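Local structure of probable sulfate-binding lipoprotein SubI (Mycobacterium tuberculosis, 6DDN) at residues L56-Y59 with G65-A68; T143-A148 with N238-T243; I234-E239 with I261-A266. The protein probably captures sulfate outside the cell membrane and delivers it for uptake, as a lipid-anchored solute-binding protein of the bacterial sulfate-binding family. All blocks are in the same frame, centred on the assembly; numbering follows the deposited sequence.

Interaction 1: residues L56-Y59 with G65-A68; sequences LVAY and GWSA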
# COMPACT_ATOMS: atom_id res chain seq x y z
N LEU A 56 4.95 -6.80 14.78
CA LEU A 56 4.74 -5.88 13.67
C LEU A 56 3.25 -5.74 13.43
O LEU A 56 2.57 -6.72 13.10
CB LEU A 56 5.44 -6.37 12.41
CG LEU A 56 5.08 -5.59 11.14
CD1 LEU A 56 5.62 -4.16 11.22
CD2 LEU A 56 5.61 -6.29 9.91
N VAL A 57 2.74 -4.52 13.60
CA VAL A 57 1.36 -4.19 13.25
C VAL A 57 1.40 -3.56 11.87
O VAL A 57 1.82 -2.41 11.71
CB VAL A 57 0.72 -3.26 14.29
CG1 VAL A 57 -0.64 -2.78 13.80
CG2 VAL A 57 0.59 -3.97 15.63
N ALA A 58 0.97 -4.31 10.86
CA ALA A 58 1.02 -3.88 9.48
C ALA A 58 -0.38 -3.75 8.91
O ALA A 58 -1.37 -4.18 9.52
CB ALA A 58 1.86 -4.84 8.63
N TYR A 59 -0.46 -3.17 7.71
CA TYR A 59 -1.75 -3.00 7.05
C TYR A 59 -2.20 -4.31 6.41
O TYR A 59 -1.73 -5.39 6.78
CB TYR A 59 -1.69 -1.85 6.03
CG TYR A 59 -0.69 -1.99 4.90
CD1 TYR A 59 0.68 -1.92 5.14
CD2 TYR A 59 -1.11 -2.16 3.59
CE1 TYR A 59 1.60 -2.03 4.11
CE2 TYR A 59 -0.20 -2.26 2.56
CZ TYR A 59 1.15 -2.21 2.82
OH TYR A 59 2.04 -2.32 1.78
N GLY A 65 5.48 -10.14 1.46
CA GLY A 65 6.84 -9.70 1.60
C GLY A 65 7.37 -9.91 3.00
O GLY A 65 8.53 -10.30 3.18
N TRP A 66 6.53 -9.65 4.01
CA TRP A 66 6.97 -9.82 5.39
C TRP A 66 7.29 -11.27 5.70
O TRP A 66 8.31 -11.57 6.33
CB TRP A 66 5.90 -9.28 6.35
CG TRP A 66 5.87 -7.79 6.40
CD1 TRP A 66 4.84 -6.98 6.04
CD2 TRP A 66 6.93 -6.93 6.83
NE1 TRP A 66 5.18 -5.66 6.23
CE2 TRP A 66 6.47 -5.61 6.71
CE3 TRP A 66 8.23 -7.15 7.31
CZ2 TRP A 66 7.25 -4.51 7.04
CZ3 TRP A 66 9.00 -6.06 7.64
CH2 TRP A 66 8.52 -4.75 7.51
N SER A 67 6.43 -12.19 5.26
CA SER A 67 6.66 -13.61 5.53
C SER A 67 7.87 -14.16 4.78
O SER A 67 8.29 -15.29 5.08
CB SER A 67 5.41 -14.42 5.20
OG SER A 67 5.07 -14.29 3.83
N ALA A 68 8.41 -13.42 3.82
CA ALA A 68 9.65 -13.81 3.16
C ALA A 68 10.88 -13.14 3.77
O ALA A 68 11.97 -13.72 3.74
CB ALA A 68 9.60 -13.47 1.67
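With CG of Leu-56 lying opposite the backbone N (chi1 170°) and the indole of Trp-66 swung to the side of its own backbone N (chi1 -76°), the two side chains cross at about a right angle and one methyl is laid on one ring system. That methyl is CD2 of Leu-56. It stands 3.3 Å above the indole plane, over the centre, and makes a CH-pi contact: CD2 lies 3.5 Å from the centroid of the six-membered ring of Trp-66, 18° off the normal. CD2 of Leu-56 is 3.4 Å from both CE2 and CD2 of Trp-66, the two carbons of the ring fusion. Ala-58, two residues along the strand, adds a lighter touch, its CB 4.2 Å from NE1 of Trp-66 in an oblique approach. The indole N-H is spent elsewhere, on a hydrogen bond to OD1 of Asn-108, which helps fix the rotation of the ring, while Trp-293 meets the indole edge-to-face. Strand 53-58, helix 63-74 and parallel strand 83-88 make up a beta-alpha-beta unit, and here its helix packs on its first strand, as in the alpha/beta lobes of periplasmic binding proteins.

Interaction 2: residues T143-A148 with N238-T243; sequences TFVVRA and NEAIAT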
# COMPACT_ATOMS: atom_id res chain seq x y z
N THR A 143 -3.18 -0.34 -9.61
CA THR A 143 -3.43 -1.16 -10.78
C THR A 143 -4.88 -1.63 -10.78
O THR A 143 -5.56 -1.61 -9.75
CB THR A 143 -2.48 -2.37 -10.84
OG1 THR A 143 -2.65 -3.06 -12.08
CG2 THR A 143 -2.77 -3.32 -9.69
N PHE A 144 -5.35 -2.05 -11.96
CA PHE A 144 -6.67 -2.64 -12.11
C PHE A 144 -6.54 -4.15 -11.99
O PHE A 144 -5.96 -4.79 -12.87
CB PHE A 144 -7.29 -2.29 -13.46
CG PHE A 144 -7.54 -0.83 -13.68
CD1 PHE A 144 -7.86 0.00 -12.62
CD2 PHE A 144 -7.46 -0.29 -14.95
CE1 PHE A 144 -8.10 1.35 -12.84
CE2 PHE A 144 -7.70 1.05 -15.17
CZ PHE A 144 -8.02 1.87 -14.11
N VAL A 145 -7.07 -4.73 -10.92
CA VAL A 145 -7.24 -6.18 -10.90
C VAL A 145 -8.45 -6.52 -11.75
O VAL A 145 -9.51 -5.89 -11.64
CB VAL A 145 -7.37 -6.72 -9.47
CG1 VAL A 145 -7.51 -8.23 -9.50
CG2 VAL A 145 -6.16 -6.33 -8.66
N VAL A 146 -8.29 -7.53 -12.60
CA VAL A 146 -9.24 -7.83 -13.66
C VAL A 146 -9.41 -9.34 -13.73
O VAL A 146 -8.56 -10.10 -13.27
CB VAL A 146 -8.74 -7.26 -15.01
CG1 VAL A 146 -7.80 -8.24 -15.70
CG2 VAL A 146 -9.90 -6.89 -15.90
N ARG A 147 -10.54 -9.77 -14.27
CA ARG A 147 -10.75 -11.20 -14.36
C ARG A 147 -9.97 -11.78 -15.54
O ARG A 147 -9.63 -11.08 -16.49
CB ARG A 147 -12.24 -11.52 -14.46
CG ARG A 147 -12.88 -11.42 -13.09
CD ARG A 147 -14.38 -11.54 -13.06
NE ARG A 147 -14.92 -10.92 -11.85
CZ ARG A 147 -14.64 -11.30 -10.60
NH1 ARG A 147 -13.84 -12.33 -10.37
NH2 ARG A 147 -15.18 -10.65 -9.58
N ALA A 148 -9.67 -13.08 -15.43
CA ALA A 148 -8.74 -13.73 -16.35
C ALA A 148 -9.13 -13.49 -17.80
O ALA A 148 -10.26 -13.77 -18.21
CB ALA A 148 -8.70 -15.23 -16.06
N ASN A 238 1.30 -5.14 -5.90
CA ASN A 238 1.77 -6.29 -5.13
C ASN A 238 0.62 -7.22 -4.78
O ASN A 238 0.80 -8.44 -4.76
CB ASN A 238 2.50 -5.82 -3.87
CG ASN A 238 1.69 -4.82 -3.06
OD1 ASN A 238 1.93 -3.62 -3.12
ND2 ASN A 238 0.73 -5.32 -2.28
N GLU A 239 -0.56 -6.66 -4.50
CA GLU A 239 -1.70 -7.50 -4.16
C GLU A 239 -2.21 -8.26 -5.37
O GLU A 239 -2.65 -9.41 -5.24
CB GLU A 239 -2.81 -6.65 -3.54
CG GLU A 239 -4.08 -7.42 -3.20
CD GLU A 239 -4.00 -8.15 -1.87
OE1 GLU A 239 -5.05 -8.33 -1.23
OE2 GLU A 239 -2.89 -8.56 -1.47
N ALA A 240 -2.16 -7.65 -6.55
CA ALA A 240 -2.52 -8.37 -7.77
C ALA A 240 -1.55 -9.50 -8.04
O ALA A 240 -1.95 -10.61 -8.40
CB ALA A 240 -2.58 -7.40 -8.95
N ILE A 241 -0.25 -9.24 -7.86
CA ILE A 241 0.76 -10.27 -8.07
C ILE A 241 0.56 -11.42 -7.08
O ILE A 241 0.65 -12.59 -7.45
CB ILE A 241 2.17 -9.66 -7.95
CG1 ILE A 241 2.45 -8.74 -9.14
CG2 ILE A 241 3.23 -10.75 -7.86
CD1 ILE A 241 3.67 -7.87 -8.96
N ALA A 242 0.29 -11.09 -5.82
CA ALA A 242 0.11 -12.13 -4.81
C ALA A 242 -1.16 -12.93 -5.06
O ALA A 242 -1.18 -14.15 -4.87
CB ALA A 242 0.09 -11.51 -3.42
N THR A 243 -2.23 -12.27 -5.49
CA THR A 243 -3.48 -12.97 -5.77
C THR A 243 -3.34 -13.88 -6.98
O THR A 243 -3.76 -15.04 -6.95
CB THR A 243 -4.61 -11.97 -5.98
OG1 THR A 243 -4.68 -11.07 -4.86
CG2 THR A 243 -5.94 -12.69 -6.13
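This is a small, wholly apolar helix-on-sheet contact in the buried interior: CB of Ala-240, on helix 237-245, rests against Thr-143 and Val-145 of strand 138-147. The nearer partner is CG2 of Val-145, 3.7 Å from Ala-240 CB; that branch lies beside the backbone N because CG1 takes the place opposite it (chi1 -179°). From the next inward-facing position on the strand, CG2 of Thr-143 approaches the same CB of Ala-240 at 4.2 Å. A methyl as the helix side chain lets the backbones come close, the CA atoms of Val-145 and Ala-240 being 6.1 Å apart. One turn on, OG1 of Thr-243 donates to O of Glu-239 at 2.6 Å, with a C=O...donor angle of 150°. N of Thr-243 reaches that oxygen from the opposite face, so two bonds grip it; the hydroxyl finds its acceptor within its own helix. Phe-225 of helix 218-227 also packs on Val-145, and His-252 of strand 250-253 on Ala-240. Strand 138-147 runs antiparallel to strand 232-236, which leads directly into helix 237-245, and the contact lies where that helix covers the sheet, a layered packing characteristic of alpha/beta domains.

Interaction 3: residues I234-E239 with I261-A266; sequences ISYENE and IENPLA. With SO4 (sulfate ion), chain C.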
# COMPACT_ATOMS: atom_id res chain seq x y z
N ILE A 234 -9.68 -2.09 -7.94
CA ILE A 234 -8.52 -1.22 -7.81
C ILE A 234 -7.72 -1.67 -6.59
O ILE A 234 -8.26 -1.80 -5.49
CB ILE A 234 -8.95 0.25 -7.68
CG1 ILE A 234 -10.17 0.53 -8.55
CG2 ILE A 234 -7.82 1.17 -8.07
CD1 ILE A 234 -10.55 2.00 -8.60
N SER A 235 -6.43 -1.92 -6.79
CA SER A 235 -5.63 -2.57 -5.76
C SER A 235 -4.16 -2.24 -5.98
O SER A 235 -3.78 -1.63 -6.98
CB SER A 235 -5.86 -4.09 -5.78
OG SER A 235 -5.16 -4.72 -4.72
N TYR A 236 -3.34 -2.66 -5.02
CA TYR A 236 -1.90 -2.57 -5.18
C TYR A 236 -1.44 -3.54 -6.26
O TYR A 236 -2.03 -4.59 -6.49
CB TYR A 236 -1.16 -2.91 -3.88
CG TYR A 236 -1.65 -2.23 -2.62
CD1 TYR A 236 -2.79 -2.69 -1.95
CD2 TYR A 236 -0.95 -1.17 -2.06
CE1 TYR A 236 -3.22 -2.08 -0.79
CE2 TYR A 236 -1.38 -0.56 -0.90
CZ TYR A 236 -2.52 -1.02 -0.27
OH TYR A 236 -2.94 -0.41 0.89
N GLU A 237 -0.35 -3.17 -6.94
CA GLU A 237 0.29 -4.10 -7.86
C GLU A 237 0.83 -5.32 -7.14
O GLU A 237 0.82 -6.42 -7.68
CB GLU A 237 1.40 -3.38 -8.63
CG GLU A 237 2.01 -4.18 -9.77
CD GLU A 237 3.35 -3.62 -10.20
OE1 GLU A 237 4.11 -3.16 -9.32
OE2 GLU A 237 3.64 -3.64 -11.41
N ASN A 238 1.30 -5.14 -5.90
CA ASN A 238 1.77 -6.29 -5.13
C ASN A 238 0.62 -7.22 -4.78
O ASN A 238 0.80 -8.44 -4.76
CB ASN A 238 2.50 -5.82 -3.87
CG ASN A 238 1.69 -4.82 -3.06
OD1 ASN A 238 1.93 -3.62 -3.12
ND2 ASN A 238 0.73 -5.32 -2.28
N GLU A 239 -0.56 -6.66 -4.50
CA GLU A 239 -1.70 -7.50 -4.16
C GLU A 239 -2.21 -8.26 -5.37
O GLU A 239 -2.65 -9.41 -5.24
CB GLU A 239 -2.81 -6.65 -3.54
CG GLU A 239 -4.08 -7.42 -3.20
CD GLU A 239 -4.00 -8.15 -1.87
OE1 GLU A 239 -5.05 -8.33 -1.23
OE2 GLU A 239 -2.89 -8.56 -1.47
N ILE A 261 2.56 4.31 -5.07
CA ILE A 261 2.25 3.90 -3.71
C ILE A 261 3.54 3.80 -2.92
O ILE A 261 4.50 3.16 -3.36
CB ILE A 261 1.49 2.56 -3.71
CG1 ILE A 261 0.18 2.69 -4.49
CG2 ILE A 261 1.24 2.09 -2.28
CD1 ILE A 261 -0.70 1.47 -4.41
N GLU A 262 3.57 4.45 -1.75
CA GLU A 262 4.73 4.43 -0.87
C GLU A 262 4.27 4.00 0.52
O GLU A 262 3.50 4.72 1.16
CB GLU A 262 5.42 5.79 -0.81
CG GLU A 262 5.87 6.32 -2.16
CD GLU A 262 6.73 7.57 -2.04
OE1 GLU A 262 7.95 7.48 -2.29
OE2 GLU A 262 6.17 8.63 -1.70
N ASN A 263 4.75 2.85 0.98
CA ASN A 263 4.27 2.27 2.23
C ASN A 263 5.28 2.54 3.34
O ASN A 263 6.37 1.96 3.33
CB ASN A 263 4.05 0.77 2.06
CG ASN A 263 3.09 0.45 0.93
OD1 ASN A 263 3.45 -0.22 -0.03
ND2 ASN A 263 1.86 0.94 1.05
N PRO A 264 4.95 3.38 4.32
CA PRO A 264 5.93 3.73 5.35
C PRO A 264 6.09 2.65 6.41
O PRO A 264 5.20 1.83 6.66
CB PRO A 264 5.34 5.01 5.97
CG PRO A 264 3.87 4.89 5.73
CD PRO A 264 3.72 4.17 4.42
N LEU A 265 7.26 2.68 7.05
CA LEU A 265 7.61 1.78 8.14
C LEU A 265 8.34 2.58 9.21
O LEU A 265 9.21 3.40 8.89
CB LEU A 265 8.49 0.62 7.66
CG LEU A 265 9.24 -0.20 8.71
CD1 LEU A 265 8.35 -1.28 9.31
CD2 LEU A 265 10.50 -0.80 8.11
N ALA A 266 7.99 2.35 10.47
CA ALA A 266 8.61 3.07 11.57
C ALA A 266 8.65 2.18 12.80
O ALA A 266 7.81 1.29 12.97
CB ALA A 266 7.86 4.37 11.88
S SO4 C . -5.16 -1.38 3.47
O1 SO4 C . -4.75 -1.81 4.80
O2 SO4 C . -4.44 -2.15 2.47
O3 SO4 C . -6.59 -1.58 3.30
O4 SO4 C . -4.85 0.04 3.31
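Tyr-236 and Ile-261 form the tight half of this contact, their side chains crossing at about a right angle. CD1 of Ile-261 comes obliquely to 3.5 Å from CD2 of Tyr-236, and CG2 of Ile-261, 3.9 Å from the same ring carbon, lies against the CD2-CE2 side of the ring. Ile-261 presents both with CG1 beside its backbone N (chi1 -60°) and CG2 opposite. Looser is the approach of Asn-263, whose ND2 stays 4.1 Å from CE2 of Tyr-236, with ring and amide planes 51° apart; that nitrogen instead bonds to O of Ser-110. Tyr-236 occupies the N-cap position of helix 237-245, and its ring projects into the ligand site of a type 2 periplasmic binding protein fold. At the far end of the ring the packing gives way to a polar site: OH of Tyr-236 donates to O2 of a bound sulfate at 2.8 Å, with that oxygen near the ring plane, at the edge. The hydroxyl is also hydrogen-bonded to OG of Ser-110. Backbone N atoms of Ala-60, Ser-177 and Gly-218, with OG of Ser-175, hold the same anion, which probably came from the crystallisation liquor yet matches the ligand expected of this family.

Overall arrangement
All three contacts are buried, but their chemistry changes with place. Interactions 1 and 2 lie about 12 and 13 Å from the chain centre and pack a helix on a strand through carbon; the centre of interaction 3 is about 2 Å from it, where apolar packing gives way to a phenol hydroxyl bonded to sulfate. Interactions 2 and 3 share Asn-238 and Glu-239 of helix 237-245, and a probable hydrogen bond from N of Thr-143 to O of Ser-235 (3.0 Å) joins their neighbouring strands. Interaction 1 reaches interaction 3 through OH of Tyr-59, 3.1 Å from OD1 of Asn-263 in a probable hydrogen bond, whereas interactions 1 and 2 do not touch, although the same sheet serves both.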